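Local coordinates for substrate binding periplasmic protein (Ralstonia solanacearum, PDB 3LOP) that probably serves as the periplasmic substrate-binding component of an amino-acid transporter, and binds leucine, at residues R30-F33 with D34-N37; L296-A299 with I300-G304. All blocks are in the same frame, centred on the assembly; numbering follows the deposited sequence.

Contact 1: residues R30-F33 with D34-N37; sequences RLYF and DWLN. With EDO (1,2-ethanediol), chain C.
Arg30 and Asp34 form a salt bridge one turn apart on helix 19-38, a local contact within the beta-alpha-beta unit of strand 6-12, this helix and strand 47-53. Arg30 NH1 lies 2.8 Å from Asp34 OD2. The carboxylate oxygen sits over one face of the guanidinium, and the two planes stand 87° apart. No N-H points at OD2, so the attraction is of charge alone. The extended arginine chain, CG anti to the backbone N (chi1 -178°), stands out from the helix, and Asp34 leans back toward the preceding turn to meet its guanidinium. The other carboxylate oxygen, Asp34 OD1, accepts a hydrogen bond of 3.1 Å from O1 of an ethanediol, probably from the crystallisation liquor. That molecule also rests its C1 3.5 Å from Phe33 CB and is hydrogen-bonded to the backbone N of Leu49. Across the two turns the other side-chain contacts are largely apolar. Trp35 meets Tyr32 with its five-membered ring, Trp35 CD1 lying 4.0 Å from Tyr32 CE1, and the planes are oblique at 70°. Leu36 CD2 approaches the edge of the Phe33 ring, 4.3 Å from Phe33 CD1. Regular backbone bonds, such as Leu36 N to Tyr32 O at 2.8 Å, join the two turns. Trp35 NE1 is hydrogen-bonded to Glu267 of helix 263-275. Tyr32 packs against helix 284-303, meeting Phe290 edge-to-face, while Phe33 and Leu36 lie against strand 47-53.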
loop_
_atom_site.group_PDB
_atom_site.type_symbol
_atom_site.label_atom_id
_atom_site.label_comp_id
_atom_site.label_asym_id
_atom_site.label_seq_id
_atom_site.Cartn_x
_atom_site.Cartn_y
_atom_site.Cartn_z
ATOM N N ARG A 30 -6.586 -11.788 -6.286
ATOM C CA ARG A 30 -6.980 -13.089 -6.808
ATOM C C ARG A 30 -8.276 -13.527 -6.134
ATOM O O ARG A 30 -9.173 -14.069 -6.781
ATOM C CB ARG A 30 -5.875 -14.118 -6.551
ATOM C CG ARG A 30 -6.171 -15.502 -7.115
ATOM C CD ARG A 30 -4.983 -16.433 -6.924
ATOM N NE ARG A 30 -5.213 -17.756 -7.500
ATOM C CZ ARG A 30 -6.057 -18.657 -7.005
ATOM N NH1 ARG A 30 -6.760 -18.384 -5.914
ATOM N NH2 ARG A 30 -6.194 -19.836 -7.599
ATOM N N LEU A 31 -8.375 -13.282 -4.832
ATOM C CA LEU A 31 -9.578 -13.653 -4.101
ATOM C C LEU A 31 -10.783 -12.918 -4.669
ATOM O O LEU A 31 -11.830 -13.523 -4.920
ATOM C CB LEU A 31 -9.436 -13.321 -2.612
ATOM C CG LEU A 31 -10.700 -13.566 -1.777
ATOM C CD1 LEU A 31 -11.077 -15.038 -1.812
ATOM C CD2 LEU A 31 -10.461 -13.111 -0.344
ATOM N N TYR A 32 -10.648 -11.610 -4.873
ATOM C CA TYR A 32 -11.778 -10.866 -5.401
ATOM C C TYR A 32 -12.204 -11.366 -6.777
ATOM O O TYR A 32 -13.392 -11.557 -7.032
ATOM C CB TYR A 32 -11.491 -9.366 -5.492
ATOM C CG TYR A 32 -12.735 -8.636 -5.934
ATOM C CD1 TYR A 32 -13.805 -8.467 -5.052
ATOM C CD2 TYR A 32 -12.909 -8.259 -7.264
ATOM C CE1 TYR A 32 -15.023 -7.958 -5.487
ATOM C CE2 TYR A 32 -14.124 -7.748 -7.711
ATOM C CZ TYR A 32 -15.175 -7.607 -6.818
ATOM O OH TYR A 32 -16.395 -7.152 -7.266
ATOM N N PHE A 33 -11.244 -11.578 -7.670
ATOM C CA PHE A 33 -11.598 -12.041 -9.002
ATOM C C PHE A 33 -12.174 -13.455 -9.002
ATOM O O PHE A 33 -13.086 -13.743 -9.771
ATOM C CB PHE A 33 -10.398 -11.924 -9.946
ATOM C CG PHE A 33 -10.041 -10.499 -10.288
ATOM C CD1 PHE A 33 -11.032 -9.591 -10.650
ATOM C CD2 PHE A 33 -8.721 -10.065 -10.247
ATOM C CE1 PHE A 33 -10.714 -8.271 -10.964
ATOM C CE2 PHE A 33 -8.395 -8.745 -10.560
ATOM C CZ PHE A 33 -9.392 -7.850 -10.917
ATOM N N ASP A 34 -11.664 -14.336 -8.145
ATOM C CA ASP A 34 -12.213 -15.691 -8.078
ATOM C C ASP A 34 -13.658 -15.599 -7.591
ATOM O O ASP A 34 -14.534 -16.304 -8.076
ATOM C CB ASP A 34 -11.414 -16.574 -7.111
ATOM C CG ASP A 34 -10.083 -17.023 -7.685
ATOM O OD1 ASP A 34 -9.925 -17.006 -8.924
ATOM O OD2 ASP A 34 -9.196 -17.416 -6.894
ATOM N N TRP A 35 -13.887 -14.716 -6.623
ATOM C CA TRP A 35 -15.210 -14.477 -6.043
ATOM C C TRP A 35 -16.144 -13.922 -7.120
ATOM O O TRP A 35 -17.281 -14.383 -7.276
ATOM C CB TRP A 35 -15.034 -13.500 -4.875
ATOM C CG TRP A 35 -16.255 -12.812 -4.315
ATOM C CD1 TRP A 35 -16.433 -11.462 -4.210
ATOM C CD2 TRP A 35 -17.369 -13.413 -3.633
ATOM N NE1 TRP A 35 -17.571 -11.181 -3.499
ATOM C CE2 TRP A 35 -18.170 -12.359 -3.132
ATOM C CE3 TRP A 35 -17.770 -14.736 -3.392
ATOM C CZ2 TRP A 35 -19.343 -12.582 -2.404
ATOM C CZ3 TRP A 35 -18.941 -14.957 -2.665
ATOM C CH2 TRP A 35 -19.711 -13.884 -2.181
ATOM N N LEU A 36 -15.650 -12.948 -7.878
ATOM C CA LEU A 36 -16.427 -12.344 -8.952
ATOM C C LEU A 36 -16.792 -13.413 -9.981
ATOM O O LEU A 36 -17.928 -13.471 -10.459
ATOM C CB LEU A 36 -15.614 -11.232 -9.620
ATOM C CG LEU A 36 -16.271 -10.479 -10.777
ATOM C CD1 LEU A 36 -17.507 -9.746 -10.280
ATOM C CD2 LEU A 36 -15.270 -9.500 -11.373
ATOM N N ASN A 37 -15.823 -14.256 -10.325
ATOM C CA ASN A 37 -16.083 -15.317 -11.277
ATOM C C ASN A 37 -17.101 -16.312 -10.709
ATOM O O ASN A 37 -17.969 -16.776 -11.403
ATOM C CB ASN A 37 -14.786 -16.038 -11.688
ATOM C CG ASN A 37 -13.916 -15.203 -12.627
ATOM O OD1 ASN A 37 -14.413 -14.345 -13.362
ATOM N ND2 ASN A 37 -12.611 -15.469 -12.616
HETATM C C1 EDO C . -8.961 -14.870 -11.249
HETATM O O1 EDO C . -8.060 -14.869 -10.139
HETATM C C2 EDO C . -8.619 -16.025 -12.182
HETATM O O2 EDO C . -7.366 -15.769 -12.810
#

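Contact 2: residues L296-A299 with I300-G304; sequences LAEA and IRRAG
Leu296 and Ile300 pack one turn apart on the buried side of helix 284-303. Leu296 CG is 3.9 Å from Ile300 CD1. Ile300 CG1 stands beside the backbone N (chi1 -65°), and this brings its CD1 back over the previous turn. Both side chains press on the parallel sheet, Leu296 on Val8, Ala76 and Leu78, Ile300 on Ile6 and Val75. Ala299 faces helix 309-317, where its small side chain touches Ala315 and Leu316. The helix thus packs on strands 6-12 and 74-78 of the parallel sheet, as in the alpha/beta lobes of periplasmic binding proteins. The polar side carries two exposed arginines, which cover the buried Glu298 in a salt-bridge network. Arg301 grips it side-on: Arg301 NE donates to Glu298 OE1, 3.1 Å away, from above the carboxylate plane, and Arg301 NH2 donates to the syn side of Glu298 OE2 at 2.8 Å. A bend at chi3 turns the guanidinium back to the glutamate. Arg302 NE comes to the anti side of Glu298 OE2, at 2.8 Å with an N-H...O angle of 169°. A water donates to OE2 and accepts from Arg302 NH2. Three donors therefore meet OE2, which probably stabilises the negative charge of the carboxylate. The last backbone bond, Ala303 N to Ala299 O at 3.0 Å, is bent (132°), and Gly304 leaves the helix with positive phi.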
loop_
_atom_site.group_PDB
_atom_site.type_symbol
_atom_site.label_atom_id
_atom_site.label_comp_id
_atom_site.label_asym_id
_atom_site.label_seq_id
_atom_site.Cartn_x
_atom_site.Cartn_y
_atom_site.Cartn_z
ATOM N N LEU A 296 -11.257 -1.868 -10.128
ATOM C CA LEU A 296 -10.972 -2.158 -11.526
ATOM C C LEU A 296 -12.138 -2.918 -12.155
ATOM O O LEU A 296 -12.526 -2.642 -13.287
ATOM C CB LEU A 296 -9.684 -2.981 -11.646
ATOM C CG LEU A 296 -9.312 -3.479 -13.046
ATOM C CD1 LEU A 296 -9.216 -2.311 -14.028
ATOM C CD2 LEU A 296 -7.985 -4.223 -12.968
ATOM N N ALA A 297 -12.701 -3.869 -11.415
ATOM C CA ALA A 297 -13.820 -4.654 -11.921
ATOM C C ALA A 297 -15.013 -3.773 -12.287
ATOM O O ALA A 297 -15.679 -4.018 -13.291
ATOM C CB ALA A 297 -14.236 -5.702 -10.890
ATOM N N GLU A 298 -15.284 -2.753 -11.476
ATOM C CA GLU A 298 -16.395 -1.847 -11.745
ATOM C C GLU A 298 -16.132 -1.084 -13.040
ATOM O O GLU A 298 -17.040 -0.867 -13.841
ATOM C CB GLU A 298 -16.572 -0.870 -10.579
ATOM C CG GLU A 298 -17.618 0.228 -10.792
ATOM C CD GLU A 298 -19.023 -0.297 -11.061
ATOM O OE1 GLU A 298 -19.311 -1.475 -10.760
ATOM O OE2 GLU A 298 -19.850 0.488 -11.567
ATOM N N ALA A 299 -14.883 -0.677 -13.248
ATOM C CA ALA A 299 -14.532 0.042 -14.464
ATOM C C ALA A 299 -14.701 -0.883 -15.664
ATOM O O ALA A 299 -15.212 -0.474 -16.703
ATOM C CB ALA A 299 -13.098 0.549 -14.385
ATOM N N ILE A 300 -14.276 -2.136 -15.521
ATOM C CA ILE A 300 -14.405 -3.091 -16.614
ATOM C C ILE A 300 -15.882 -3.312 -16.932
ATOM O O ILE A 300 -16.270 -3.400 -18.097
ATOM C CB ILE A 300 -13.733 -4.436 -16.258
ATOM C CG1 ILE A 300 -12.223 -4.223 -16.095
ATOM C CG2 ILE A 300 -14.005 -5.462 -17.354
ATOM C CD1 ILE A 300 -11.457 -5.459 -15.662
ATOM N N ARG A 301 -16.703 -3.386 -15.891
ATOM C CA ARG A 301 -18.137 -3.586 -16.064
ATOM C C ARG A 301 -18.741 -2.431 -16.859
ATOM O O ARG A 301 -19.531 -2.645 -17.778
ATOM C CB ARG A 301 -18.827 -3.682 -14.700
ATOM C CG ARG A 301 -20.303 -4.054 -14.787
ATOM C CD ARG A 301 -20.975 -3.999 -13.423
ATOM N NE ARG A 301 -21.135 -2.627 -12.950
ATOM C CZ ARG A 301 -21.951 -1.735 -13.507
ATOM N NH1 ARG A 301 -22.686 -2.072 -14.560
ATOM N NH2 ARG A 301 -22.029 -0.506 -13.016
ATOM N N ARG A 302 -18.362 -1.208 -16.503
ATOM C CA ARG A 302 -18.869 -0.022 -17.183
ATOM C C ARG A 302 -18.362 0.099 -18.615
ATOM O O ARG A 302 -18.999 0.744 -19.452
ATOM C CB ARG A 302 -18.485 1.238 -16.402
ATOM C CG ARG A 302 -19.091 1.318 -15.013
ATOM C CD ARG A 302 -18.748 2.647 -14.364
ATOM N NE ARG A 302 -19.285 2.759 -13.012
ATOM C CZ ARG A 302 -19.392 3.904 -12.345
ATOM N NH1 ARG A 302 -19.000 5.042 -12.905
ATOM N NH2 ARG A 302 -19.895 3.914 -11.118
ATOM N N ALA A 303 -17.221 -0.523 -18.897
ATOM C CA ALA A 303 -16.630 -0.466 -20.230
ATOM C C ALA A 303 -17.429 -1.245 -21.270
ATOM O O ALA A 303 -17.231 -1.062 -22.472
ATOM C CB ALA A 303 -15.196 -0.970 -20.185
ATOM N N GLY A 304 -18.317 -2.122 -20.811
ATOM C CA GLY A 304 -19.136 -2.888 -21.735
ATOM C C GLY A 304 -18.530 -4.203 -22.186
ATOM O O GLY A 304 -17.405 -4.529 -21.819
HETATM O O HOH W 1 -21.890 2.104 -10.080
#

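Overall arrangement
Contacts 1 and 2 lie on two helices of the same lobe, with centres about 14 Å apart. They touch directly through Ala297 of contact 2. Ala297 CB is 3.8 Å from Tyr32 CE2 and 4.0 Å from Leu36 CD2. Helix 284-303 also carries Ala293, which touches both Tyr32 and Phe33. Ile42, which follows helix 19-38 in the chain, touches Leu36 of contact 1 and Ile300 and Arg301 of contact 2. Neither contact includes a residue of the leucine pocket, although Arg285 of that pocket lies near the start of helix 284-303. Both contacts lie on the same side of the chain's centre, their own centres about 20 and 22 Å from it.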